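Local coordinates for Lmo1340 protein (Listeria monocytogenes, PDB 4NLM) that is of unknown function but folds as a YqgU-like six-bladed beta propeller and is probably a lipoprotein displayed on the bacterial surface, at residues 148-153 with 160-165; 38-43 with 354-359; 300-305 with 320-325; 87-92 with 105-110. All blocks are in the same frame, centred on the assembly; numbering follows the deposited sequence. Where two conformers were deposited one is given.

Contact 1 (148-153 with 160-165); sequences KIMFVT and FQIENW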
loop_
_atom_site.group_PDB
_atom_site.type_symbol
_atom_site.label_atom_id
_atom_site.label_comp_id
_atom_site.label_asym_id
_atom_site.label_seq_id
_atom_site.Cartn_x
_atom_site.Cartn_y
_atom_site.Cartn_z
ATOM N N LYS A 148 -1.246 12.485 -11.492
ATOM C CA LYS A 148 -2.293 11.557 -11.900
ATOM C C LYS A 148 -2.631 10.524 -10.825
ATOM O O LYS A 148 -1.730 9.841 -10.308
ATOM C CB LYS A 148 -1.851 10.752 -13.107
ATOM C CG LYS A 148 -1.501 11.587 -14.305
ATOM C CD LYS A 148 -1.149 10.704 -15.481
ATOM C CE LYS A 148 -0.504 11.567 -16.559
ATOM N NZ LYS A 148 -0.294 10.778 -17.796
ATOM N N ILE A 149 -3.924 10.401 -10.518
ATOM C CA ILE A 149 -4.422 9.400 -9.599
ATOM C C ILE A 149 -5.506 8.639 -10.321
ATOM O O ILE A 149 -6.534 9.207 -10.753
ATOM C CB ILE A 149 -4.945 10.010 -8.296
ATOM C CG1 ILE A 149 -3.846 10.805 -7.590
ATOM C CG2 ILE A 149 -5.438 8.922 -7.343
ATOM C CD1 ILE A 149 -4.329 11.533 -6.353
HETATM N N MSE A 150 -5.304 7.341 -10.456
HETATM C CA MSE A 150 -6.296 6.481 -11.060
HETATM C C MSE A 150 -7.101 5.851 -9.935
HETATM O O MSE A 150 -6.579 5.580 -8.854
HETATM C CB MSE A 150 -5.552 5.425 -11.879
HETATM C CG MSE A 150 -6.352 4.244 -12.400
HETATM SE SE MSE A 150 -5.201 3.283 -13.672
HETATM C CE MSE A 150 -3.858 2.470 -12.470
ATOM N N PHE A 151 -8.378 5.586 -10.152
ATOM C CA PHE A 151 -9.196 4.971 -9.140
ATOM C C PHE A 151 -10.284 4.118 -9.721
ATOM O O PHE A 151 -10.832 4.385 -10.807
ATOM C CB PHE A 151 -9.727 6.010 -8.149
ATOM C CG PHE A 151 -10.453 7.144 -8.768
ATOM C CD1 PHE A 151 -11.817 7.065 -8.924
ATOM C CD2 PHE A 151 -9.806 8.307 -9.118
ATOM C CE1 PHE A 151 -12.543 8.086 -9.496
ATOM C CE2 PHE A 151 -10.527 9.352 -9.682
ATOM C CZ PHE A 151 -11.887 9.236 -9.870
ATOM N N VAL A 152 -10.555 3.064 -8.960
ATOM C CA VAL A 152 -11.591 2.110 -9.253
ATOM C C VAL A 152 -12.764 2.397 -8.325
ATOM O O VAL A 152 -12.595 2.377 -7.096
ATOM C CB VAL A 152 -11.076 0.674 -9.045
ATOM C CG1 VAL A 152 -12.166 -0.326 -9.409
ATOM C CG2 VAL A 152 -9.817 0.439 -9.870
ATOM N N THR A 153 -13.929 2.655 -8.910
ATOM C CA THR A 153 -15.151 2.878 -8.141
ATOM C C THR A 153 -16.123 1.733 -8.341
ATOM O O THR A 153 -16.275 1.210 -9.447
ATOM C CB THR A 153 -15.848 4.189 -8.544
ATOM O OG1 THR A 153 -15.986 4.255 -9.970
ATOM C CG2 THR A 153 -15.063 5.378 -8.077
ATOM N N PHE A 160 -17.857 -2.280 -11.548
ATOM C CA PHE A 160 -16.696 -1.461 -11.261
ATOM C C PHE A 160 -16.374 -0.655 -12.511
ATOM O O PHE A 160 -16.724 -1.050 -13.601
ATOM C CB PHE A 160 -15.460 -2.283 -10.853
ATOM C CG PHE A 160 -14.851 -3.043 -11.974
ATOM C CD1 PHE A 160 -15.319 -4.304 -12.307
ATOM C CD2 PHE A 160 -13.799 -2.503 -12.710
ATOM C CE1 PHE A 160 -14.748 -5.012 -13.349
ATOM C CE2 PHE A 160 -13.248 -3.209 -13.754
ATOM C CZ PHE A 160 -13.719 -4.458 -14.075
ATOM N N GLN A 161 -15.692 0.461 -12.313
ATOM C CA GLN A 161 -15.217 1.272 -13.440
ATOM C C GLN A 161 -13.929 1.904 -12.967
ATOM O O GLN A 161 -13.665 1.956 -11.769
ATOM C CB GLN A 161 -16.257 2.303 -13.853
ATOM C CG GLN A 161 -16.442 3.371 -12.813
ATOM C CD GLN A 161 -17.636 4.270 -13.014
ATOM O OE1 GLN A 161 -18.443 4.019 -13.911
ATOM N NE2 GLN A 161 -17.734 5.326 -12.260
ATOM N N ILE A 162 -13.150 2.373 -13.923
ATOM C CA ILE A 162 -11.799 2.927 -13.669
ATOM C C ILE A 162 -11.676 4.278 -14.354
ATOM O O ILE A 162 -12.063 4.438 -15.512
ATOM C CB ILE A 162 -10.697 2.010 -14.204
ATOM C CG1 ILE A 162 -10.950 0.561 -13.772
ATOM C CG2 ILE A 162 -9.328 2.495 -13.727
ATOM C CD1 ILE A 162 -9.887 -0.366 -14.306
ATOM N N GLU A 163 -11.168 5.253 -13.621
ATOM C CA GLU A 163 -10.948 6.594 -14.148
ATOM C C GLU A 163 -9.600 7.102 -13.706
ATOM O O GLU A 163 -9.022 6.622 -12.755
ATOM C CB GLU A 163 -12.050 7.514 -13.605
ATOM C CG GLU A 163 -13.430 7.205 -14.162
ATOM C CD GLU A 163 -14.565 7.775 -13.324
ATOM O OE1 GLU A 163 -15.499 8.337 -13.924
ATOM O OE2 GLU A 163 -14.534 7.670 -12.084
ATOM N N ASN A 164 -9.090 8.058 -14.447
ATOM C CA ASN A 164 -7.847 8.748 -14.138
ATOM C C ASN A 164 -8.112 10.219 -13.957
ATOM O O ASN A 164 -8.666 10.873 -14.842
ATOM C CB ASN A 164 -6.831 8.579 -15.257
ATOM C CG ASN A 164 -5.503 9.253 -14.953
ATOM O OD1 ASN A 164 -5.004 9.186 -13.833
ATOM N ND2 ASN A 164 -4.933 9.880 -15.942
ATOM N N TRP A 165 -7.728 10.744 -12.810
ATOM C CA TRP A 165 -7.831 12.140 -12.503
ATOM C C TRP A 165 -6.495 12.828 -12.526
ATOM O O TRP A 165 -5.651 12.466 -11.710
ATOM C CB TRP A 165 -8.451 12.290 -11.120
ATOM C CG TRP A 165 -8.694 13.709 -10.653
ATOM C CD1 TRP A 165 -9.109 14.767 -11.405
ATOM C CD2 TRP A 165 -8.606 14.193 -9.294
ATOM N NE1 TRP A 165 -9.302 15.884 -10.605
ATOM C CE2 TRP A 165 -9.001 15.556 -9.308
ATOM C CE3 TRP A 165 -8.240 13.607 -8.074
ATOM C CZ2 TRP A 165 -9.004 16.338 -8.161
ATOM C CZ3 TRP A 165 -8.271 14.394 -6.925
ATOM C CH2 TRP A 165 -8.660 15.735 -6.974
HETATM O O HOH W 1 -13.712 5.127 -11.150
#
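Phe151 holds its CG between the backbone N and the carbonyl carbon (chi1 54°), which swings the ring over the neighbouring strand until one face lies above Glu163 O, offset toward the rim, and its edge meets Trp165 CB, 3.9 Å from Phe151 CE2. Glu163 reaches the same ring with its carboxylate, OE2 standing 3.3 Å from Phe151 CE1 and the two planes turned 72° apart. Gln161, also with CG over its own backbone (chi1 69°), sends NE2 to Thr153 OG1, in one conformer of Thr153, in a bent hydrogen bond of 3.1 Å. A water bonded to Phe151 O and Glu163 OE2, and in that conformer to Thr153 OG1, gives the carboxylate a polar partner beside the ring. On the reverse face, Met150 (selenomethionine) and Ile162 run side by side, CG to CG2 3.7 Å, and Val152 continues the apolar row with Ile162; beta-branched Val152 and Ile162 suit an extended strand. Three pairs of reciprocal backbone bonds join the antiparallel strands. They form the central hairpin of a four-stranded sheet, flanked by strands 137-141 and 171-174; Ile149, Phe151 and Trp165 pack on strand 114-120, while Met150 and Val152 pack on strand 182-184.

Contact 2 (38-43 with 354-359); sequences QGVQIK and NLINTP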
loop_
_atom_site.group_PDB
_atom_site.type_symbol
_atom_site.label_atom_id
_atom_site.label_comp_id
_atom_site.label_asym_id
_atom_site.label_seq_id
_atom_site.Cartn_x
_atom_site.Cartn_y
_atom_site.Cartn_z
ATOM N N GLN A 38 11.372 6.993 19.808
ATOM C CA GLN A 38 10.681 7.277 21.053
ATOM C C GLN A 38 9.205 7.282 20.729
ATOM O O GLN A 38 8.791 7.846 19.724
ATOM C CB GLN A 38 11.056 8.645 21.619
ATOM C CG GLN A 38 12.515 8.785 21.993
ATOM C CD GLN A 38 12.796 10.035 22.807
ATOM O OE1 GLN A 38 11.893 10.822 23.098
ATOM N NE2 GLN A 38 14.055 10.219 23.187
ATOM N N GLY A 39 8.415 6.612 21.548
ATOM C CA GLY A 39 6.979 6.624 21.357
ATOM C C GLY A 39 6.238 7.718 22.091
ATOM O O GLY A 39 6.754 8.344 23.021
ATOM N N VAL A 40 5.021 7.953 21.638
ATOM C CA VAL A 40 4.105 8.881 22.303
ATOM C C VAL A 40 2.886 8.094 22.748
ATOM O O VAL A 40 2.514 7.128 22.110
ATOM C CB VAL A 40 3.623 10.034 21.406
ATOM C CG1 VAL A 40 4.782 10.940 21.063
ATOM C CG2 VAL A 40 2.887 9.525 20.173
ATOM N N GLN A 41 2.281 8.537 23.852
ATOM C CA GLN A 41 1.062 7.933 24.363
ATOM C C GLN A 41 -0.147 8.617 23.760
ATOM O O GLN A 41 -0.212 9.841 23.716
ATOM C CB GLN A 41 0.969 8.063 25.891
ATOM C CG GLN A 41 1.869 7.135 26.696
ATOM C CD GLN A 41 1.524 7.130 28.175
ATOM O OE1 GLN A 41 0.506 7.690 28.590
ATOM N NE2 GLN A 41 2.363 6.487 28.976
ATOM N N ILE A 42 -1.087 7.824 23.267
ATOM C CA ILE A 42 -2.337 8.366 22.755
ATOM C C ILE A 42 -3.418 7.417 23.265
ATOM O O ILE A 42 -3.286 6.185 23.179
ATOM C CB ILE A 42 -2.382 8.441 21.216
ATOM C CG1 ILE A 42 -1.203 9.245 20.699
ATOM C CG2 ILE A 42 -3.693 9.064 20.761
ATOM C CD1 ILE A 42 -1.139 9.340 19.185
ATOM N N LYS A 43 -4.509 8.006 23.747
ATOM C CA LYS A 43 -5.672 7.249 24.198
ATOM C C LYS A 43 -6.127 6.336 23.074
ATOM O O LYS A 43 -6.192 6.730 21.906
ATOM C CB LYS A 43 -6.823 8.174 24.605
ATOM C CG LYS A 43 -6.522 9.038 25.823
ATOM C CD LYS A 43 -7.682 9.952 26.174
ATOM C CE LYS A 43 -7.359 10.792 27.399
ATOM N NZ LYS A 43 -8.420 11.788 27.699
ATOM N N ASN A 354 8.007 0.715 20.003
ATOM C CA ASN A 354 6.637 1.181 20.026
ATOM C C ASN A 354 6.669 2.657 19.678
ATOM O O ASN A 354 7.303 3.459 20.343
ATOM C CB ASN A 354 6.056 1.000 21.418
ATOM C CG ASN A 354 5.879 -0.456 21.798
ATOM O OD1 ASN A 354 5.559 -1.294 20.969
ATOM N ND2 ASN A 354 6.065 -0.757 23.074
ATOM N N LEU A 355 6.033 3.007 18.575
ATOM C CA LEU A 355 5.946 4.401 18.141
ATOM C C LEU A 355 4.729 5.083 18.800
ATOM O O LEU A 355 4.816 6.224 19.243
ATOM C CB LEU A 355 5.879 4.462 16.622
ATOM C CG LEU A 355 5.684 5.838 16.021
ATOM C CD1 LEU A 355 6.816 6.774 16.420
ATOM C CD2 LEU A 355 5.611 5.687 14.515
ATOM N N ILE A 356 3.601 4.380 18.802
ATOM C CA ILE A 356 2.389 4.861 19.448
ATOM C C ILE A 356 2.060 3.886 20.566
ATOM O O ILE A 356 1.855 2.696 20.315
ATOM C CB ILE A 356 1.164 4.942 18.493
ATOM C CG1 ILE A 356 1.507 5.687 17.191
ATOM C CG2 ILE A 356 -0.023 5.571 19.219
ATOM C CD1 ILE A 356 1.908 7.120 17.362
ATOM N N ASN A 357 2.041 4.390 21.795
ATOM C CA ASN A 357 1.785 3.573 22.968
ATOM C C ASN A 357 0.367 3.716 23.420
ATOM O O ASN A 357 -0.154 4.822 23.517
ATOM C CB ASN A 357 2.693 4.017 24.117
ATOM C CG ASN A 357 4.149 3.635 23.890
ATOM O OD1 ASN A 357 4.445 2.489 23.583
ATOM N ND2 ASN A 357 5.056 4.580 24.079
ATOM N N THR A 358 -0.256 2.584 23.709
ATOM C CA THR A 358 -1.588 2.586 24.259
ATOM C C THR A 358 -1.388 2.732 25.773
ATOM O O THR A 358 -0.496 2.094 26.320
ATOM C CB THR A 358 -2.301 1.241 24.016
ATOM O OG1 THR A 358 -1.664 0.214 24.786
ATOM C CG2 THR A 358 -2.274 0.852 22.553
ATOM N N PRO A 359 -2.139 3.631 26.435
ATOM C CA PRO A 359 -2.014 3.600 27.918
ATOM C C PRO A 359 -2.265 2.196 28.476
ATOM O O PRO A 359 -3.108 1.490 27.968
ATOM C CB PRO A 359 -3.135 4.534 28.394
ATOM C CG PRO A 359 -3.490 5.369 27.206
ATOM C CD PRO A 359 -3.227 4.516 25.995
HETATM O O HOH W 2 4.975 7.237 25.459
#
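Val40 and Ile356 meet across a short parallel pairing whose backbone bonds pass to and fro. Val40 N donates to Leu355 O at 3.0 Å, Asn357 N returns a nearly straight bond to Val40 O at 2.8 Å, and Ile42 N reaches Asn357 O at 3.2 Å, almost in line with the carbonyl. Gly39 adds a CA-H...O contact of 3.1 Å to Leu355 O; its lack of a side chain fits the spot, because a beta carbon would run into Asn354 O and the Asn357 amide. Apolar contacts are carried by one face: Val40 CG2 lies alongside Ile356 CD1 at 3.8 Å, and Ile42 CD1 approaches Ile356 CG2 at 3.9 Å. Ile356 can serve both because its CG2 is anti to the backbone N while CG1, beside that N, turns CD1 back toward Val40 (chi2 -62°). Polar contacts belong to the other face, where Asn357 ND2 gives a hydrogen bond to a water that also makes a weak one to Gly39 O. Farther along, the Pro359 ring sets CD 3.3 Å from Ile42 O. Strand 40-41 edges a five-stranded mixed sheet beside 352-357; Val40, Ile42 and Ile356 together pack on strands 47-55, 58-65 and 68-75.

Contact 3 (300-305 with 320-325); sequences KEYKLV and LMDNQP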
loop_
_atom_site.group_PDB
_atom_site.type_symbol
_atom_site.label_atom_id
_atom_site.label_comp_id
_atom_site.label_asym_id
_atom_site.label_seq_id
_atom_site.Cartn_x
_atom_site.Cartn_y
_atom_site.Cartn_z
ATOM N N LYS A 300 2.974 -16.756 16.078
ATOM C CA LYS A 300 4.406 -16.966 15.821
ATOM C C LYS A 300 4.651 -17.847 14.585
ATOM O O LYS A 300 5.620 -18.597 14.501
ATOM C CB LYS A 300 5.060 -17.606 17.062
ATOM C CG LYS A 300 5.077 -16.696 18.280
ATOM C CD LYS A 300 5.663 -17.372 19.520
ATOM C CE LYS A 300 5.595 -16.435 20.716
ATOM N NZ LYS A 300 6.304 -16.979 21.908
ATOM N N GLU A 301 3.799 -17.700 13.601
ATOM C CA GLU A 301 3.811 -18.609 12.491
ATOM C C GLU A 301 4.678 -18.155 11.330
ATOM O O GLU A 301 4.757 -18.898 10.360
ATOM C CB GLU A 301 2.353 -18.751 12.099
ATOM C CG GLU A 301 1.883 -19.599 10.923
ATOM C CD GLU A 301 0.353 -19.553 10.807
ATOM O OE1 GLU A 301 -0.204 -19.707 9.696
ATOM O OE2 GLU A 301 -0.322 -19.334 11.838
ATOM N N TYR A 302 5.357 -17.009 11.459
ATOM C CA TYR A 302 6.094 -16.430 10.319
ATOM C C TYR A 302 7.452 -15.949 10.720
ATOM O O TYR A 302 7.712 -15.650 11.868
ATOM C CB TYR A 302 5.316 -15.240 9.730
ATOM C CG TYR A 302 3.928 -15.588 9.289
ATOM C CD1 TYR A 302 2.894 -15.567 10.178
ATOM C CD2 TYR A 302 3.648 -15.998 7.992
ATOM C CE1 TYR A 302 1.619 -15.953 9.828
ATOM C CE2 TYR A 302 2.350 -16.362 7.626
ATOM C CZ TYR A 302 1.344 -16.359 8.563
ATOM O OH TYR A 302 0.061 -16.735 8.205
ATOM N N LYS A 303 8.286 -15.813 9.697
ATOM C CA LYS A 303 9.519 -15.035 9.823
ATOM C C LYS A 303 9.442 -13.861 8.850
ATOM O O LYS A 303 8.782 -13.921 7.839
ATOM C CB LYS A 303 10.752 -15.840 9.561
ATOM C CG LYS A 303 10.691 -16.689 8.363
ATOM C CD LYS A 303 12.046 -17.333 8.157
ATOM C CE LYS A 303 11.973 -18.401 7.112
ATOM N NZ LYS A 303 13.319 -19.057 7.004
ATOM N N LEU A 304 10.095 -12.794 9.255
ATOM C CA LEU A 304 10.222 -11.600 8.423
ATOM C C LEU A 304 11.559 -11.690 7.718
ATOM O O LEU A 304 12.614 -11.757 8.359
ATOM C CB LEU A 304 10.170 -10.357 9.269
ATOM C CG LEU A 304 10.367 -9.060 8.486
ATOM C CD1 LEU A 304 9.293 -8.865 7.438
ATOM C CD2 LEU A 304 10.377 -7.907 9.465
ATOM N N VAL A 305 11.526 -11.676 6.396
ATOM C CA VAL A 305 12.768 -11.738 5.661
ATOM C C VAL A 305 12.935 -10.542 4.764
ATOM O O VAL A 305 11.991 -9.819 4.439
ATOM C CB VAL A 305 12.862 -12.995 4.805
ATOM C CG1 VAL A 305 12.665 -14.232 5.662
ATOM C CG2 VAL A 305 11.887 -12.945 3.636
ATOM N N LEU A 320 9.678 -16.024 14.271
ATOM C CA LEU A 320 8.557 -16.277 15.174
ATOM C C LEU A 320 7.732 -15.055 15.428
ATOM O O LEU A 320 7.530 -14.636 16.578
ATOM C CB LEU A 320 9.060 -16.889 16.498
ATOM C CG LEU A 320 9.870 -18.187 16.350
ATOM C CD1 LEU A 320 10.389 -18.646 17.710
ATOM C CD2 LEU A 320 9.107 -19.340 15.711
HETATM N N MSE A 321 7.250 -14.478 14.318
HETATM C CA MSE A 321 6.485 -13.223 14.263
HETATM C C MSE A 321 5.105 -13.423 13.742
HETATM O O MSE A 321 4.837 -14.423 13.084
HETATM C CB MSE A 321 6.984 -12.347 13.096
HETATM C CG MSE A 321 8.441 -12.085 13.231
HETATM SE SE MSE A 321 8.540 -10.170 13.085
HETATM C CE MSE A 321 9.089 -9.919 14.960
ATOM N N ASP A 322 4.247 -12.437 13.974
ATOM C CA ASP A 322 2.939 -12.413 13.347
ATOM C C ASP A 322 2.928 -11.585 12.066
ATOM O O ASP A 322 3.619 -10.548 11.925
ATOM C CB ASP A 322 1.851 -11.922 14.253
ATOM C CG ASP A 322 0.457 -12.250 13.689
ATOM O OD1 ASP A 322 0.311 -13.267 12.901
ATOM O OD2 ASP A 322 -0.497 -11.523 14.045
ATOM N N ASN A 323 2.222 -12.118 11.094
ATOM C CA ASN A 323 2.058 -11.499 9.791
ATOM C C ASN A 323 1.116 -10.304 9.911
ATOM O O ASN A 323 -0.059 -10.503 10.161
ATOM C CB ASN A 323 1.472 -12.551 8.857
ATOM C CG ASN A 323 1.076 -12.008 7.510
ATOM O OD1 ASN A 323 1.902 -11.434 6.795
ATOM N ND2 ASN A 323 -0.180 -12.209 7.134
ATOM N N GLN A 324 1.627 -9.086 9.755
ATOM C CA GLN A 324 0.802 -7.884 9.794
ATOM C C GLN A 324 1.409 -6.919 8.778
ATOM O O GLN A 324 2.534 -7.129 8.331
ATOM C CB GLN A 324 0.771 -7.261 11.187
ATOM C CG GLN A 324 0.299 -8.242 12.258
ATOM C CD GLN A 324 0.169 -7.632 13.626
ATOM O OE1 GLN A 324 0.409 -6.455 13.820
ATOM N NE2 GLN A 324 -0.255 -8.441 14.578
ATOM N N PRO A 325 0.699 -5.859 8.406
ATOM C CA PRO A 325 1.251 -4.952 7.393
ATOM C C PRO A 325 2.597 -4.366 7.782
ATOM O O PRO A 325 2.880 -4.097 8.950
ATOM C CB PRO A 325 0.156 -3.886 7.289
ATOM C CG PRO A 325 -1.112 -4.609 7.599
ATOM C CD PRO A 325 -0.698 -5.514 8.721
HETATM O O HOH W 3 1.411 -15.927 13.329
HETATM O O HOH W 4 -1.515 -14.294 8.782
#
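Tyr302 lays one ring face against Asn323, whose CB sits 3.6 Å from the ring centroid and only 15° off the normal, a CH-pi contact displaced toward the CE1 side. Met321 O lies in the plane of the same ring, at its edge. The Tyr302 backbone grips that residue too: Met321 (selenomethionine) N donates to Tyr302 O in a nearly straight bond of 2.8 Å, and Tyr302 N answers to Met321 O with a more bent one of 3.1 Å. In one of its two conformers the selenium of Met321 approaches Leu304 CB at 4.2 Å. Near the start of the pairing, Lys300 and Leu320 brush each other through their aliphatic parts, CB to CB 4.1 Å, a fitting use of a long chain at an exposed edge.

In the next shell, a water bridges Tyr302 OH and Asn323 ND2, so Asn323 meets the tyrosine twice, by CB over the ring face and by water at the hydroxyl. Tyr302 OH is also hydrogen-bonded to the Glu264 carboxylate, and Asn323 OD1 is bonded to the backbone N of Tyr274, which fixes the amide's rotation. A second water links Glu301 N to Asp322 OD1, while Gln324 NE2 holds Asp322 OD2 at 3.1 Å. Leu320, with both backbone angles positive (phi 56°), and Met321 face Tyr302: a G1 beta bulge at the open end of the hairpin of strands 302-308 and 313-321 in a propeller blade.

Contact 4 (87-92 with 105-110); sequences TKESIS and LYSAES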
loop_
_atom_site.group_PDB
_atom_site.type_symbol
_atom_site.label_atom_id
_atom_site.label_comp_id
_atom_site.label_asym_id
_atom_site.label_seq_id
_atom_site.Cartn_x
_atom_site.Cartn_y
_atom_site.Cartn_z
ATOM N N THR A 87 -10.593 17.753 9.801
ATOM C CA THR A 87 -11.893 17.720 9.158
ATOM C C THR A 87 -12.911 17.010 10.007
ATOM O O THR A 87 -12.577 16.118 10.791
ATOM C CB THR A 87 -11.833 17.016 7.782
ATOM O OG1 THR A 87 -13.108 17.069 7.144
ATOM C CG2 THR A 87 -11.381 15.583 7.880
ATOM N N LYS A 88 -14.176 17.403 9.846
ATOM C CA LYS A 88 -15.283 16.699 10.498
ATOM C C LYS A 88 -15.909 15.659 9.568
ATOM O O LYS A 88 -16.816 14.928 9.965
ATOM C CB LYS A 88 -16.340 17.693 10.950
ATOM C CG LYS A 88 -15.831 18.578 12.068
ATOM C CD LYS A 88 -16.918 19.454 12.645
ATOM C CE LYS A 88 -16.500 20.042 13.982
ATOM N NZ LYS A 88 -16.446 19.010 15.059
ATOM N N GLU A 89 -15.451 15.605 8.322
ATOM C CA GLU A 89 -15.978 14.632 7.365
ATOM C C GLU A 89 -15.580 13.199 7.749
ATOM O O GLU A 89 -14.580 13.000 8.428
ATOM C CB GLU A 89 -15.521 14.973 5.951
ATOM C CG GLU A 89 -16.007 16.329 5.483
ATOM C CD GLU A 89 -15.807 16.622 4.002
ATOM O OE1 GLU A 89 -15.517 15.700 3.214
ATOM O OE2 GLU A 89 -16.011 17.802 3.618
ATOM N N SER A 90 -16.354 12.229 7.272
ATOM C CA SER A 90 -16.088 10.808 7.496
ATOM C C SER A 90 -14.921 10.386 6.611
ATOM O O SER A 90 -14.939 10.625 5.408
ATOM C CB SER A 90 -17.340 10.003 7.162
ATOM O OG SER A 90 -17.103 8.618 7.281
ATOM N N ILE A 91 -13.891 9.782 7.194
ATOM C CA ILE A 91 -12.697 9.435 6.426
ATOM C C ILE A 91 -12.880 8.106 5.743
ATOM O O ILE A 91 -13.177 7.108 6.409
ATOM C CB ILE A 91 -11.445 9.323 7.352
ATOM C CG1 ILE A 91 -11.290 10.541 8.289
ATOM C CG2 ILE A 91 -10.194 9.117 6.535
ATOM C CD1 ILE A 91 -11.152 11.864 7.581
ATOM N N SER A 92 -12.707 8.076 4.440
ATOM C CA SER A 92 -12.802 6.852 3.681
ATOM C C SER A 92 -11.416 6.325 3.293
ATOM O O SER A 92 -11.164 5.131 3.402
ATOM C CB SER A 92 -13.619 7.114 2.429
ATOM O OG SER A 92 -14.863 7.712 2.780
ATOM N N LEU A 105 -7.008 12.801 0.396
ATOM C CA LEU A 105 -8.040 12.520 1.371
ATOM C C LEU A 105 -9.340 12.314 0.632
ATOM O O LEU A 105 -9.797 13.196 -0.108
ATOM C CB LEU A 105 -8.216 13.686 2.345
ATOM C CG LEU A 105 -9.312 13.514 3.388
ATOM C CD1 LEU A 105 -9.033 12.327 4.284
ATOM C CD2 LEU A 105 -9.422 14.798 4.181
ATOM N N TYR A 106 -9.940 11.149 0.838
ATOM C CA TYR A 106 -11.256 10.851 0.312
ATOM C C TYR A 106 -12.166 10.790 1.527
ATOM O O TYR A 106 -11.964 9.948 2.419
ATOM C CB TYR A 106 -11.239 9.544 -0.458
ATOM C CG TYR A 106 -12.557 9.103 -1.053
ATOM C CD1 TYR A 106 -13.413 9.998 -1.700
ATOM C CD2 TYR A 106 -12.970 7.779 -0.952
ATOM C CE1 TYR A 106 -14.589 9.587 -2.264
ATOM C CE2 TYR A 106 -14.155 7.370 -1.520
ATOM C CZ TYR A 106 -14.966 8.271 -2.159
ATOM O OH TYR A 106 -16.186 7.867 -2.708
ATOM N N SER A 107 -13.139 11.686 1.590
ATOM C CA SER A 107 -13.984 11.794 2.743
ATOM C C SER A 107 -15.407 12.165 2.336
ATOM O O SER A 107 -15.650 12.618 1.242
ATOM C CB SER A 107 -13.445 12.816 3.732
ATOM O OG SER A 107 -13.391 14.127 3.203
ATOM N N ALA A 108 -16.361 11.946 3.246
ATOM C CA ALA A 108 -17.755 12.218 2.962
ATOM C C ALA A 108 -18.361 13.152 3.996
ATOM O O ALA A 108 -18.179 12.992 5.200
ATOM C CB ALA A 108 -18.562 10.934 2.880
ATOM N N GLU A 109 -19.068 14.151 3.497
ATOM C CA GLU A 109 -19.763 15.097 4.358
ATOM C C GLU A 109 -21.154 14.572 4.709
ATOM O O GLU A 109 -21.730 14.951 5.740
ATOM C CB GLU A 109 -19.855 16.462 3.654
ATOM C CG GLU A 109 -20.836 17.456 4.261
ATOM C CD GLU A 109 -21.002 18.732 3.448
ATOM O OE1 GLU A 109 -20.023 19.197 2.828
ATOM O OE2 GLU A 109 -22.122 19.290 3.451
ATOM N N SER A 110 -21.682 13.694 3.858
ATOM C CA SER A 110 -23.022 13.166 4.049
ATOM C C SER A 110 -23.233 11.916 3.209
ATOM O O SER A 110 -22.363 11.528 2.447
ATOM C CB SER A 110 -24.065 14.225 3.651
ATOM O OG SER A 110 -24.173 14.366 2.241
HETATM O O HOH W 5 -17.425 15.739 1.077
HETATM O O HOH W 6 -17.658 19.457 4.804
#
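Glu89 and Ser107 make the tightest link here, Ser107 OG donating to Glu89 OE1 at 2.6 Å from above the carboxylate plane. The serine hydroxyl lies between its backbone N and carbonyl carbon (chi1 62°), which turns it toward the glutamate, and a short side chain suits this buried place. Glu89 is itself steadied by its backbone N, which bonds to Thr87 OG1 at 3.0 Å in an ST turn, and by a salt bridge from OE2 to Arg117. Ile91 CD1 crosses Leu105 CD1 at about a right angle, 3.9 Å away, completing this packed side.

The looser side is the exposed margin. Here Ser90 and Ala108 exchange backbone bonds of 2.9 Å, Ser92 N reaches Tyr106 O, and Ser92 CB rests 3.5 Å from Tyr106 CD2. Exposed Glu109 sets its OE1 4.3 Å from Glu89 OE2, and one water donates to both oxygens, which, with Arg117, probably eases the like charges. A second water donates to Glu89 OE1 and is weakly bonded to Glu109 N. The whole is one end of an antiparallel beta hairpin, strands 90-96 and 102-108, within a four-stranded propeller blade; a classic beta bulge at Glu109 and Ser110 follows.

The four contacts lie in four different sheets of an all-beta chain. Contact 2 pairs residues 311 positions apart and encloses the other three, which follow in the order 4, 1, 3. Those three are local hairpin pairings, whereas contact 2 brings the N-terminal strand beside the last strand, consistent with the closure that completes a propeller ring. Contacts 1 and 4 are the nearest pair by centre, 19 Å, with closest atoms about 6 Å apart, and strand 114-120, the sheet neighbour of 102-108 in contact 4, also packs on side chains of contact 1. Contact 1 lies opposite contacts 2 and 3 across the chain's centre, with centres 36 Å and 33 Å away, so the pairings spread around the ring.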